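Local coordinates for protein aminopeptidase N (Francisella tularensis subsp. tularensis, PDB 5DLL) that probably removes N-terminal amino acids from intracellular peptides as a zinc-dependent aminopeptidase of the M1 family, at residues K70-K75 against V107-P112; I158-K163 against S180-F185; N170-D175 against D258-M263; Y226-D231 against A266-N271. One frame throughout, in Å; residues are numbered along the deposited sequence.

Contact 1 of 4, residues K70-K75 against V107-P112; sequences KLLSIK and VVEINP
Lys70 and Glu109 form a two-way backbone pair. Lys70 N donates a hydrogen bond to Glu109 O at 3.2 Å, and Glu109 N donates one to Lys70 O at 2.9 Å. Beyond this antiparallel pair comes a classic beta bulge, with Leu72 and Ser73 both facing Val107. Leu72 N reaches Val107 O at 3.1 Å while Ser73 N makes only a weak bond to that oxygen. Val107 N bonds to Ser73 O, and the pairing goes on to Lys75 with Gln105. The strands 70-76 and 101-110 so joined belong to the large sheet of the N-terminal domain.

On one face, Leu71 turns CD1 toward Val108 CG2, with its CG anti to the backbone N (chi1 178°), and Phe86 packs on the same leucine. The side chain of Val108 comes within about 4 Å of a bound sodium ion. The other face carries Lys70, Ser73, Val107 and Glu109. There the extended chains of Lys70 and Glu109 bring opposite charges near each other without a salt bridge, Lys70 NZ to Glu109 OE1 being 4.5 Å. Where the bulge tips Leu72 toward strand 101-110, its CD1 lies 4.1 Å from Glu109 CB.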
loop_
_atom_site.group_PDB
_atom_site.type_symbol
_atom_site.label_atom_id
_atom_site.label_comp_id
_atom_site.label_asym_id
_atom_site.label_seq_id
_atom_site.Cartn_x
_atom_site.Cartn_y
_atom_site.Cartn_z
ATOM N N LYS A 70 -1.819 20.501 -30.813
ATOM C CA LYS A 70 -1.909 21.349 -31.996
ATOM C C LYS A 70 -1.101 22.617 -31.738
ATOM O O LYS A 70 -1.491 23.443 -30.921
ATOM C CB LYS A 70 -3.365 21.692 -32.317
ATOM C CG LYS A 70 -3.558 22.283 -33.702
ATOM C CD LYS A 70 -4.987 22.749 -33.915
ATOM C CE LYS A 70 -5.114 23.568 -35.190
ATOM N NZ LYS A 70 -6.414 24.286 -35.253
ATOM N N LEU A 71 0.030 22.751 -32.428
ATOM C CA LEU A 71 0.923 23.896 -32.267
ATOM C C LEU A 71 0.446 25.101 -33.076
ATOM O O LEU A 71 0.560 25.109 -34.298
ATOM C CB LEU A 71 2.338 23.521 -32.714
ATOM C CG LEU A 71 3.396 24.626 -32.649
ATOM C CD1 LEU A 71 3.597 25.083 -31.212
ATOM C CD2 LEU A 71 4.705 24.143 -33.251
ATOM N N LEU A 72 -0.057 26.123 -32.388
ATOM C CA LEU A 72 -0.544 27.338 -33.042
ATOM C C LEU A 72 0.529 28.412 -33.181
ATOM O O LEU A 72 0.407 29.299 -34.023
ATOM C CB LEU A 72 -1.726 27.924 -32.266
ATOM C CG LEU A 72 -2.885 26.974 -31.977
ATOM C CD1 LEU A 72 -3.975 27.697 -31.202
ATOM C CD2 LEU A 72 -3.431 26.393 -33.272
ATOM N N SER A 73 1.564 28.354 -32.349
ATOM C CA SER A 73 2.580 29.407 -32.330
ATOM C C SER A 73 3.826 28.981 -31.570
ATOM O O SER A 73 3.750 28.194 -30.626
ATOM C CB SER A 73 2.019 30.688 -31.698
ATOM O OG SER A 73 3.036 31.664 -31.546
ATOM N N ILE A 74 4.965 29.522 -31.988
ATOM C CA ILE A 74 6.247 29.243 -31.349
ATOM C C ILE A 74 7.215 30.402 -31.586
ATOM O O ILE A 74 7.430 30.826 -32.726
ATOM C CB ILE A 74 6.854 27.908 -31.838
ATOM C CG1 ILE A 74 8.190 27.633 -31.145
ATOM C CG2 ILE A 74 7.035 27.896 -33.353
ATOM C CD1 ILE A 74 8.702 26.225 -31.361
ATOM N N LYS A 75 7.780 30.915 -30.493
ATOM C CA LYS A 75 8.741 32.014 -30.546
ATOM C C LYS A 75 9.899 31.732 -29.601
ATOM O O LYS A 75 9.690 31.266 -28.485
ATOM C CB LYS A 75 8.075 33.335 -30.148
ATOM C CG LYS A 75 6.749 33.601 -30.840
ATOM C CD LYS A 75 6.317 35.050 -30.689
ATOM C CE LYS A 75 5.976 35.397 -29.250
ATOM N NZ LYS A 75 5.330 36.736 -29.159
ATOM N N VAL A 107 2.284 28.531 -27.874
ATOM C CA VAL A 107 0.833 28.406 -27.713
ATOM C C VAL A 107 0.399 27.092 -28.347
ATOM O O VAL A 107 0.831 26.760 -29.449
ATOM C CB VAL A 107 0.057 29.570 -28.358
ATOM C CG1 VAL A 107 -1.441 29.395 -28.137
ATOM C CG2 VAL A 107 0.532 30.902 -27.792
ATOM N N VAL A 108 -0.458 26.360 -27.638
ATOM C CA VAL A 108 -0.890 25.014 -28.021
ATOM C C VAL A 108 -2.390 24.876 -27.738
ATOM O O VAL A 108 -2.908 25.528 -26.836
ATOM C CB VAL A 108 -0.079 23.950 -27.233
ATOM C CG1 VAL A 108 -0.833 22.638 -27.061
ATOM C CG2 VAL A 108 1.265 23.701 -27.903
ATOM N N GLU A 109 -3.078 24.033 -28.511
ATOM C CA GLU A 109 -4.500 23.745 -28.291
ATOM C C GLU A 109 -4.716 22.252 -28.042
ATOM O O GLU A 109 -4.078 21.414 -28.671
ATOM C CB GLU A 109 -5.322 24.200 -29.497
ATOM C CG GLU A 109 -6.827 24.055 -29.336
ATOM C CD GLU A 109 -7.565 24.360 -30.622
ATOM O OE1 GLU A 109 -7.467 25.511 -31.100
ATOM O OE2 GLU A 109 -8.237 23.450 -31.156
ATOM N N ILE A 110 -5.628 21.929 -27.129
ATOM C CA ILE A 110 -5.895 20.541 -26.745
ATOM C C ILE A 110 -7.375 20.311 -26.454
ATOM O O ILE A 110 -8.126 21.251 -26.196
ATOM C CB ILE A 110 -5.078 20.126 -25.502
ATOM C CG1 ILE A 110 -5.358 21.074 -24.328
ATOM C CG2 ILE A 110 -3.590 20.108 -25.826
ATOM C CD1 ILE A 110 -4.658 20.689 -23.043
ATOM N N ASN A 111 -7.773 19.043 -26.481
ATOM C CA ASN A 111 -9.171 18.652 -26.357
ATOM C C ASN A 111 -9.364 17.739 -25.145
ATOM O O ASN A 111 -9.172 16.524 -25.243
ATOM C CB ASN A 111 -9.619 17.956 -27.647
ATOM C CG ASN A 111 -11.126 17.930 -27.814
ATOM O OD1 ASN A 111 -11.885 18.102 -26.857
ATOM N ND2 ASN A 111 -11.569 17.705 -29.047
ATOM N N PRO A 112 -9.709 18.332 -23.986
ATOM C CA PRO A 112 -9.995 17.568 -22.770
ATOM C C PRO A 112 -11.222 16.673 -22.902
ATOM O O PRO A 112 -11.222 15.549 -22.394
ATOM C CB PRO A 112 -10.241 18.657 -21.720
ATOM C CG PRO A 112 -9.511 19.845 -22.232
ATOM C CD PRO A 112 -9.660 19.780 -23.715
#

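Contact 2 of 4, residues I158-K163 against S180-F185; sequences IADKKK and SDNQHF
Lys161 lays its aliphatic chain against His184 and sends its charge to a third strand. CG of Lys161 comes within 3.6 Å of His184 CB and its CE within 3.9 Å of His184 CG, an oblique approach to the ring. The bend at chi3 (73°) keeps CE against the histidine, and NZ ends in a salt bridge to Asp178. Ala159 O lies at the edge of the imidazole, in its plane, 3.5 Å from His184 CD2; the polar hold is the hydrogen bond of NE2 to Tyr164 O. That bond would help fix the rotation of the ring, in a residue that is buried.

In the backbone, Ala159 and His184 are the hydrogen-bonded pair of an antiparallel ladder between strands 150-160 and 183-191, in the big sheet of the N-terminal domain. Ala159 N to His184 O is 3.2 Å and His184 N to Ala159 O is 3.1 Å, both nearly straight.

On the face away from the histidine, Ile158 CG1 touches Phe185 CB at 4.1 Å. With CG beside its backbone N, the extended Gln183 chain runs along the peptide after Ala159, its OE1 3.7 Å from Ile158 CG2. Where the strand gives way to a turn, Lys161 N makes a weak bond to Asn182 O. Asp160 OD2, met from above the carboxylate plane, accepts from Lys163 N in an Asx motif.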
loop_
_atom_site.group_PDB
_atom_site.type_symbol
_atom_site.label_atom_id
_atom_site.label_comp_id
_atom_site.label_asym_id
_atom_site.label_seq_id
_atom_site.Cartn_x
_atom_site.Cartn_y
_atom_site.Cartn_z
ATOM N N ILE A 158 -7.871 30.739 -16.805
ATOM C CA ILE A 158 -9.038 31.520 -17.232
ATOM C C ILE A 158 -10.191 30.573 -17.554
ATOM O O ILE A 158 -9.988 29.568 -18.223
ATOM C CB ILE A 158 -8.707 32.386 -18.465
ATOM C CG1 ILE A 158 -7.512 33.301 -18.162
ATOM C CG2 ILE A 158 -9.915 33.218 -18.874
ATOM C CD1 ILE A 158 -6.956 34.028 -19.367
ATOM N N ALA A 159 -11.394 30.888 -17.077
ATOM C CA ALA A 159 -12.560 30.019 -17.295
ATOM C C ALA A 159 -13.897 30.713 -17.007
ATOM O O ALA A 159 -13.933 31.844 -16.527
ATOM C CB ALA A 159 -12.438 28.762 -16.442
ATOM N N ASP A 160 -14.988 30.011 -17.307
ATOM C CA ASP A 160 -16.339 30.496 -17.037
ATOM C C ASP A 160 -16.628 30.478 -15.532
ATOM O O ASP A 160 -16.300 29.510 -14.848
ATOM C CB ASP A 160 -17.356 29.620 -17.783
ATOM C CG ASP A 160 -18.774 30.169 -17.719
ATOM O OD1 ASP A 160 -18.972 31.365 -18.022
ATOM O OD2 ASP A 160 -19.695 29.397 -17.378
ATOM N N LYS A 161 -17.246 31.546 -15.028
ATOM C CA LYS A 161 -17.569 31.666 -13.600
ATOM C C LYS A 161 -18.709 30.756 -13.173
ATOM O O LYS A 161 -18.650 30.128 -12.118
ATOM C CB LYS A 161 -17.983 33.094 -13.258
ATOM C CG LYS A 161 -16.898 34.130 -13.459
ATOM C CD LYS A 161 -17.093 35.329 -12.542
ATOM C CE LYS A 161 -16.761 34.993 -11.095
ATOM N NZ LYS A 161 -16.612 36.214 -10.259
ATOM N N LYS A 162 -19.762 30.736 -13.982
ATOM C CA LYS A 162 -20.957 29.947 -13.702
ATOM C C LYS A 162 -20.598 28.470 -13.534
ATOM O O LYS A 162 -20.978 27.836 -12.544
ATOM C CB LYS A 162 -21.969 30.111 -14.847
ATOM C CG LYS A 162 -23.402 29.737 -14.501
ATOM C CD LYS A 162 -24.181 30.938 -13.995
ATOM C CE LYS A 162 -25.624 30.575 -13.683
ATOM N NZ LYS A 162 -25.730 29.554 -12.605
ATOM N N LYS A 163 -19.847 27.942 -14.498
ATOM C CA LYS A 163 -19.533 26.515 -14.547
ATOM C C LYS A 163 -18.281 26.118 -13.758
ATOM O O LYS A 163 -18.218 25.004 -13.231
ATOM C CB LYS A 163 -19.392 26.055 -16.002
ATOM C CG LYS A 163 -20.696 26.104 -16.785
ATOM C CD LYS A 163 -20.587 25.415 -18.137
ATOM C CE LYS A 163 -19.763 26.232 -19.118
ATOM N NZ LYS A 163 -19.764 25.628 -20.479
ATOM N N SER A 180 -13.949 40.281 -18.850
ATOM C CA SER A 180 -15.097 40.187 -19.758
ATOM C C SER A 180 -16.407 40.313 -18.965
ATOM O O SER A 180 -16.411 40.840 -17.850
ATOM C CB SER A 180 -15.052 38.877 -20.565
ATOM O OG SER A 180 -16.032 38.866 -21.587
ATOM N N ASP A 181 -17.508 39.837 -19.540
ATOM C CA ASP A 181 -18.816 39.897 -18.882
ATOM C C ASP A 181 -19.140 38.648 -18.056
ATOM O O ASP A 181 -20.037 38.689 -17.214
ATOM C CB ASP A 181 -19.921 40.103 -19.926
ATOM C CG ASP A 181 -19.783 41.415 -20.677
ATOM O OD1 ASP A 181 -20.008 42.480 -20.067
ATOM O OD2 ASP A 181 -19.461 41.380 -21.882
ATOM N N ASN A 182 -18.419 37.549 -18.288
ATOM C CA ASN A 182 -18.813 36.243 -17.741
ATOM C C ASN A 182 -17.687 35.286 -17.304
ATOM O O ASN A 182 -17.960 34.126 -16.984
ATOM C CB ASN A 182 -19.698 35.533 -18.772
ATOM C CG ASN A 182 -18.999 35.338 -20.108
ATOM O OD1 ASN A 182 -18.056 36.059 -20.445
ATOM N ND2 ASN A 182 -19.461 34.360 -20.877
ATOM N N GLN A 183 -16.440 35.756 -17.273
ATOM C CA GLN A 183 -15.309 34.898 -16.904
ATOM C C GLN A 183 -14.518 35.438 -15.711
ATOM O O GLN A 183 -14.693 36.586 -15.294
ATOM C CB GLN A 183 -14.377 34.698 -18.104
ATOM C CG GLN A 183 -14.941 33.754 -19.155
ATOM C CD GLN A 183 -13.898 33.294 -20.155
ATOM O OE1 GLN A 183 -13.089 34.087 -20.633
ATOM N NE2 GLN A 183 -13.914 32.005 -20.479
ATOM N N HIS A 184 -13.655 34.584 -15.166
ATOM C CA HIS A 184 -12.759 34.956 -14.074
ATOM C C HIS A 184 -11.435 34.231 -14.218
ATOM O O HIS A 184 -11.319 33.290 -15.003
ATOM C CB HIS A 184 -13.392 34.669 -12.704
ATOM C CG HIS A 184 -13.465 33.216 -12.341
ATOM N ND1 HIS A 184 -13.233 32.763 -11.061
ATOM C CD2 HIS A 184 -13.747 32.118 -13.082
ATOM C CE1 HIS A 184 -13.371 31.449 -11.028
ATOM N NE2 HIS A 184 -13.681 31.032 -12.242
ATOM N N PHE A 185 -10.439 34.684 -13.463
ATOM C CA PHE A 185 -9.115 34.074 -13.496
ATOM C C PHE A 185 -8.517 33.932 -12.103
ATOM O O PHE A 185 -9.033 34.483 -11.128
ATOM C CB PHE A 185 -8.163 34.873 -14.398
ATOM C CG PHE A 185 -7.614 36.120 -13.758
ATOM C CD1 PHE A 185 -8.267 37.338 -13.905
ATOM C CD2 PHE A 185 -6.439 36.080 -13.018
ATOM C CE1 PHE A 185 -7.761 38.490 -13.322
ATOM C CE2 PHE A 185 -5.928 37.228 -12.435
ATOM C CZ PHE A 185 -6.590 38.435 -12.586
#

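Contact 3 of 4, residues N170-D175 against D258-M263; sequences NGDKID and DLDTFM
The carboxylates of Asp172 and Asp260 are stacked, their planes only 14° apart although the two side chains cross at about a right angle. Asp260 lies over one face of the Asp172 group, and Leu259 CB and CD2 lie on the other side of its plane. Thr261 CG2 sits close to that plane, on the OD1 side. Two negative groups are near each other here, with Asp172 OD2 to Asp260 OD2 at 3.9 Å, which may raise the proton affinity of either. A partial offset comes from Asp260 N, which approaches Asp172 OD1 at 2.9 Å in a weak, strongly bent bond (127° at the hydrogen).

The contact joins two domains: strand 172-179 comes from the N-terminal beta domain, and strand 261-267 from the mixed sheet of the M1 peptidase domain. The two strands form no ladder with each other. Their backbone bonds go to neighbours in their own sheets, as when Asp172 pairs with Lys189, and Phe262 with Ser222.

Around the carboxylate, methyl groups pack against oxygen and main chain. CG2 is the branch of Thr261 that faces Asp172 OD1 and Gly171 O, the latter at 3.3 Å. Leu259 brings CD1 to 3.9 Å from Gly171 CA; the backbone conformation at Gly171 by itself calls for glycine. From the far end Met263, which also packs on Trp188, is bent at chi3 (-77°), and its methyl CE comes to rest 3.9 Å from Gly171 O.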
loop_
_atom_site.group_PDB
_atom_site.type_symbol
_atom_site.label_atom_id
_atom_site.label_comp_id
_atom_site.label_asym_id
_atom_site.label_seq_id
_atom_site.Cartn_x
_atom_site.Cartn_y
_atom_site.Cartn_z
ATOM N N ASN A 170 -1.102 24.414 -8.346
ATOM C CA ASN A 170 -0.102 24.260 -7.280
ATOM C C ASN A 170 0.334 25.586 -6.649
ATOM O O ASN A 170 0.553 26.577 -7.353
ATOM C CB ASN A 170 1.146 23.529 -7.792
ATOM C CG ASN A 170 0.814 22.361 -8.681
ATOM O OD1 ASN A 170 0.653 22.522 -9.887
ATOM N ND2 ASN A 170 0.713 21.181 -8.097
ATOM N N GLY A 171 0.478 25.574 -5.323
ATOM C CA GLY A 171 1.002 26.709 -4.570
ATOM C C GLY A 171 -0.073 27.624 -4.014
ATOM O O GLY A 171 -1.163 27.179 -3.646
ATOM N N ASP A 172 0.243 28.913 -3.953
ATOM C CA ASP A 172 -0.639 29.905 -3.344
ATOM C C ASP A 172 -1.245 30.807 -4.416
ATOM O O ASP A 172 -0.574 31.177 -5.379
ATOM C CB ASP A 172 0.137 30.762 -2.332
ATOM C CG ASP A 172 0.919 29.929 -1.322
ATOM O OD1 ASP A 172 0.310 29.062 -0.659
ATOM O OD2 ASP A 172 2.144 30.148 -1.177
ATOM N N LYS A 173 -2.512 31.163 -4.230
ATOM C CA LYS A 173 -3.206 32.076 -5.126
ATOM C C LYS A 173 -2.737 33.515 -4.888
ATOM O O LYS A 173 -3.193 34.172 -3.954
ATOM C CB LYS A 173 -4.715 31.957 -4.905
ATOM C CG LYS A 173 -5.570 32.772 -5.862
ATOM C CD LYS A 173 -6.955 33.019 -5.283
ATOM C CE LYS A 173 -7.786 31.749 -5.226
ATOM N NZ LYS A 173 -8.804 31.832 -4.143
ATOM N N ILE A 174 -1.838 34.002 -5.740
ATOM C CA ILE A 174 -1.263 35.345 -5.579
ATOM C C ILE A 174 -2.041 36.473 -6.275
ATOM O O ILE A 174 -1.774 37.647 -6.027
ATOM C CB ILE A 174 0.209 35.396 -6.043
ATOM C CG1 ILE A 174 0.335 35.168 -7.554
ATOM C CG2 ILE A 174 1.034 34.374 -5.277
ATOM C CD1 ILE A 174 1.717 35.459 -8.098
ATOM N N ASP A 175 -2.986 36.127 -7.145
ATOM C CA ASP A 175 -3.775 37.136 -7.857
ATOM C C ASP A 175 -5.075 36.530 -8.369
ATOM O O ASP A 175 -5.145 35.339 -8.649
ATOM C CB ASP A 175 -2.969 37.732 -9.015
ATOM C CG ASP A 175 -3.632 38.962 -9.630
ATOM O OD1 ASP A 175 -4.204 39.790 -8.881
ATOM O OD2 ASP A 175 -3.570 39.100 -10.871
ATOM N N ASP A 258 5.502 23.949 3.552
ATOM C CA ASP A 258 6.281 25.011 2.900
ATOM C C ASP A 258 5.461 26.101 2.172
ATOM O O ASP A 258 6.030 27.097 1.717
ATOM C CB ASP A 258 7.326 24.381 1.958
ATOM C CG ASP A 258 6.749 23.280 1.062
ATOM O OD1 ASP A 258 5.617 22.805 1.314
ATOM O OD2 ASP A 258 7.444 22.882 0.103
ATOM N N LEU A 259 4.141 25.924 2.082
ATOM C CA LEU A 259 3.257 26.891 1.419
ATOM C C LEU A 259 2.207 27.433 2.377
ATOM O O LEU A 259 2.021 26.900 3.466
ATOM C CB LEU A 259 2.548 26.234 0.235
ATOM C CG LEU A 259 3.429 25.544 -0.811
ATOM C CD1 LEU A 259 2.588 24.621 -1.680
ATOM C CD2 LEU A 259 4.174 26.564 -1.660
ATOM N N ASP A 260 1.515 28.490 1.959
ATOM C CA ASP A 260 0.475 29.119 2.784
ATOM C C ASP A 260 -0.883 28.454 2.634
ATOM O O ASP A 260 -1.811 28.789 3.371
ATOM C CB ASP A 260 0.321 30.602 2.437
ATOM C CG ASP A 260 1.616 31.369 2.550
ATOM O OD1 ASP A 260 2.519 30.910 3.286
ATOM O OD2 ASP A 260 1.729 32.430 1.897
ATOM N N THR A 261 -1.016 27.549 1.664
ATOM C CA THR A 261 -2.266 26.810 1.463
ATOM C C THR A 261 -2.006 25.370 1.017
ATOM O O THR A 261 -1.008 25.083 0.372
ATOM C CB THR A 261 -3.227 27.539 0.484
ATOM O OG1 THR A 261 -4.276 26.652 0.071
ATOM C CG2 THR A 261 -2.501 28.046 -0.735
ATOM N N PHE A 262 -2.912 24.475 1.392
ATOM C CA PHE A 262 -2.798 23.055 1.082
ATOM C C PHE A 262 -4.185 22.547 0.739
ATOM O O PHE A 262 -5.108 22.657 1.548
ATOM C CB PHE A 262 -2.245 22.290 2.282
ATOM C CG PHE A 262 -2.218 20.799 2.099
ATOM C CD1 PHE A 262 -1.149 20.182 1.467
ATOM C CD2 PHE A 262 -3.260 20.009 2.573
ATOM C CE1 PHE A 262 -1.122 18.804 1.296
ATOM C CE2 PHE A 262 -3.238 18.633 2.406
ATOM C CZ PHE A 262 -2.167 18.027 1.766
ATOM N N MET A 263 -4.325 21.988 -0.459
ATOM C CA MET A 263 -5.627 21.630 -0.997
ATOM C C MET A 263 -5.727 20.136 -1.246
ATOM O O MET A 263 -4.731 19.478 -1.544
ATOM C CB MET A 263 -5.876 22.384 -2.301
ATOM C CG MET A 263 -6.040 23.884 -2.125
ATOM S SD MET A 263 -5.927 24.774 -3.686
ATOM C CE MET A 263 -4.157 24.759 -3.974
#

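Contact 4 of 4, residues Y226-D231 against A266-N271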
loop_
_atom_site.group_PDB
_atom_site.type_symbol
_atom_site.label_atom_id
_atom_site.label_comp_id
_atom_site.label_asym_id
_atom_site.label_seq_id
_atom_site.Cartn_x
_atom_site.Cartn_y
_atom_site.Cartn_z
ATOM N N TYR A 226 -11.888 19.860 -1.287
ATOM C CA TYR A 226 -12.908 20.154 -2.293
ATOM C C TYR A 226 -13.543 18.866 -2.815
ATOM O O TYR A 226 -12.844 17.913 -3.164
ATOM C CB TYR A 226 -12.290 20.910 -3.469
ATOM C CG TYR A 226 -11.916 22.343 -3.166
ATOM C CD1 TYR A 226 -12.858 23.363 -3.270
ATOM C CD2 TYR A 226 -10.620 22.682 -2.794
ATOM C CE1 TYR A 226 -12.523 24.680 -3.000
ATOM C CE2 TYR A 226 -10.273 23.997 -2.519
ATOM C CZ TYR A 226 -11.228 24.993 -2.623
ATOM O OH TYR A 226 -10.891 26.303 -2.353
ATOM N N ALA A 227 -14.871 18.850 -2.871
ATOM C CA ALA A 227 -15.618 17.721 -3.427
ATOM C C ALA A 227 -17.036 18.159 -3.785
ATOM O O ALA A 227 -17.455 19.263 -3.448
ATOM C CB ALA A 227 -15.656 16.568 -2.436
ATOM N N PHE A 228 -17.771 17.293 -4.473
ATOM C CA PHE A 228 -19.146 17.599 -4.859
ATOM C C PHE A 228 -20.031 17.751 -3.622
ATOM O O PHE A 228 -19.718 17.216 -2.559
ATOM C CB PHE A 228 -19.717 16.505 -5.768
ATOM C CG PHE A 228 -19.138 16.498 -7.158
ATOM C CD1 PHE A 228 -19.424 17.525 -8.050
ATOM C CD2 PHE A 228 -18.326 15.451 -7.585
ATOM C CE1 PHE A 228 -18.902 17.516 -9.332
ATOM C CE2 PHE A 228 -17.803 15.438 -8.866
ATOM C CZ PHE A 228 -18.089 16.471 -9.741
ATOM N N LYS A 229 -21.132 18.478 -3.778
ATOM C CA LYS A 229 -22.091 18.717 -2.698
ATOM C C LYS A 229 -22.462 17.439 -1.934
ATOM O O LYS A 229 -22.532 17.445 -0.705
ATOM C CB LYS A 229 -23.354 19.382 -3.276
ATOM C CG LYS A 229 -24.506 19.597 -2.299
ATOM C CD LYS A 229 -24.105 20.449 -1.106
ATOM C CE LYS A 229 -25.312 20.766 -0.236
ATOM N NZ LYS A 229 -24.925 21.471 1.017
ATOM N N GLN A 230 -22.689 16.351 -2.664
ATOM C CA GLN A 230 -23.169 15.095 -2.070
ATOM C C GLN A 230 -22.078 14.279 -1.350
ATOM O O GLN A 230 -22.386 13.466 -0.472
ATOM C CB GLN A 230 -23.883 14.228 -3.121
ATOM C CG GLN A 230 -23.049 13.840 -4.340
ATOM C CD GLN A 230 -23.126 14.841 -5.486
ATOM O OE1 GLN A 230 -23.398 16.028 -5.284
ATOM N NE2 GLN A 230 -22.869 14.363 -6.699
ATOM N N ASP A 231 -20.816 14.501 -1.719
ATOM C CA ASP A 231 -19.678 13.789 -1.122
ATOM C C ASP A 231 -19.026 14.518 0.071
ATOM O O ASP A 231 -18.384 13.883 0.913
ATOM C CB ASP A 231 -18.600 13.533 -2.190
ATOM C CG ASP A 231 -19.070 12.601 -3.306
ATOM O OD1 ASP A 231 -19.932 11.734 -3.049
ATOM O OD2 ASP A 231 -18.560 12.728 -4.442
ATOM N N ALA A 266 -11.360 15.636 -4.085
ATOM C CA ALA A 266 -11.899 14.280 -4.143
ATOM C C ALA A 266 -12.943 14.156 -5.246
ATOM O O ALA A 266 -13.944 14.882 -5.250
ATOM C CB ALA A 266 -12.506 13.902 -2.804
ATOM N N VAL A 267 -12.713 13.222 -6.165
ATOM C CA VAL A 267 -13.628 12.991 -7.284
ATOM C C VAL A 267 -13.890 11.497 -7.487
ATOM O O VAL A 267 -13.030 10.675 -7.168
ATOM C CB VAL A 267 -13.084 13.606 -8.589
ATOM C CG1 VAL A 267 -13.320 15.110 -8.594
ATOM C CG2 VAL A 267 -11.604 13.286 -8.773
ATOM N N PRO A 268 -15.084 11.140 -8.007
ATOM C CA PRO A 268 -15.372 9.726 -8.263
ATOM C C PRO A 268 -14.521 9.095 -9.377
ATOM O O PRO A 268 -14.223 9.744 -10.383
ATOM C CB PRO A 268 -16.855 9.733 -8.659
ATOM C CG PRO A 268 -17.407 10.981 -8.069
ATOM C CD PRO A 268 -16.289 11.975 -8.169
ATOM N N ASP A 269 -14.133 7.838 -9.168
ATOM C CA ASP A 269 -13.439 7.028 -10.177
ATOM C C ASP A 269 -12.071 7.580 -10.611
ATOM O O ASP A 269 -11.658 7.373 -11.753
ATOM C CB ASP A 269 -14.334 6.829 -11.413
ATOM C CG ASP A 269 -15.778 6.495 -11.052
ATOM O OD1 ASP A 269 -16.015 5.855 -10.003
ATOM O OD2 ASP A 269 -16.679 6.876 -11.829
ATOM N N PHE A 270 -11.365 8.258 -9.705
ATOM C CA PHE A 270 -10.025 8.772 -10.004
ATOM C C PHE A 270 -9.034 7.614 -10.123
ATOM O O PHE A 270 -8.754 6.918 -9.148
ATOM C CB PHE A 270 -9.561 9.772 -8.939
ATOM C CG PHE A 270 -8.191 10.352 -9.205
ATOM C CD1 PHE A 270 -7.978 11.204 -10.282
ATOM C CD2 PHE A 270 -7.115 10.050 -8.374
ATOM C CE1 PHE A 270 -6.722 11.740 -10.530
ATOM C CE2 PHE A 270 -5.858 10.581 -8.617
ATOM C CZ PHE A 270 -5.661 11.424 -9.697
ATOM N N ASN A 271 -8.503 7.438 -11.328
ATOM C CA ASN A 271 -7.710 6.263 -11.699
ATOM C C ASN A 271 -6.538 5.958 -10.761
ATOM O O ASN A 271 -6.404 4.834 -10.279
ATOM C CB ASN A 271 -7.188 6.417 -13.136
ATOM C CG ASN A 271 -6.783 5.095 -13.758
ATOM O OD1 ASN A 271 -5.595 4.819 -13.938
ATOM N ND2 ASN A 271 -7.771 4.265 -14.088
#
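Ala266 N and Tyr226 O make the tight end of this contact, a single straight hydrogen bond of 2.9 Å. It belongs to the parallel pairing of strands 220-227 and 261-267, the two strands of a beta-alpha-beta crossover whose connecting helix is 236-253. The ladder continues inward, where Tyr226 also pairs with Ile264. Just past the bond the methyl groups of the two alanines meet, Ala227 CB to Ala266 CB at 4.1 Å, and Ala227 CB lies 3.7 Å from Ala266 O. Thr285 and Ile288 pack on Ala266, so this end is buried. The ring of Tyr226 leads away from the pair, toward Ile166 and Leu168, and its hydroxyl is bonded to Glu224.

Beyond the alanines the strands part and the packing thins toward solvent. Phe228 has CG beside its backbone N (chi1 -72°), and the ring reaches toward the other segment edge-on. Pro268 CD sits at that edge, in the ring plane, 3.8 Å from Phe228 CE2. Asp231 approaches the same proline from another side, Asp231 OD2 to Pro268 CG being 4.2 Å, too distant for more than loose packing. Each chain turns away here: the first through a turn closed by Asp231 N on Phe228 O (3.0 Å), the second through a type II beta turn from Val267 to Phe270.

At the open end the segments are held by van der Waals contacts of Phe228 and Asp231 with an exposed proline, so the directional part of the link is the one backbone bond, and the rest is non-directional packing.

Overall arrangement
Contact 1 closes first along the chain; contact 2 opens next and interleaves with contact 3, as 3 does with 4. Contacts 1 and 2 lie in one large sheet of the N-terminal domain, their centres about 21 Å apart and not touching. Contact 3 reaches that sheet through strand 172-179, the neighbour of strand 183-191 used by contact 2; here Phe185 CE2 packs on Asp175 OD2 at 3.4 Å. Its other segment lies on strand 261-267, which contact 4 shares, and Met263 packs on Tyr226 between them. Contact 3 is centred about 21 Å from each. The series thus runs from the outer beta domain into the peptidase-domain sheet, away from the zinc site of His309, His313 and Glu332.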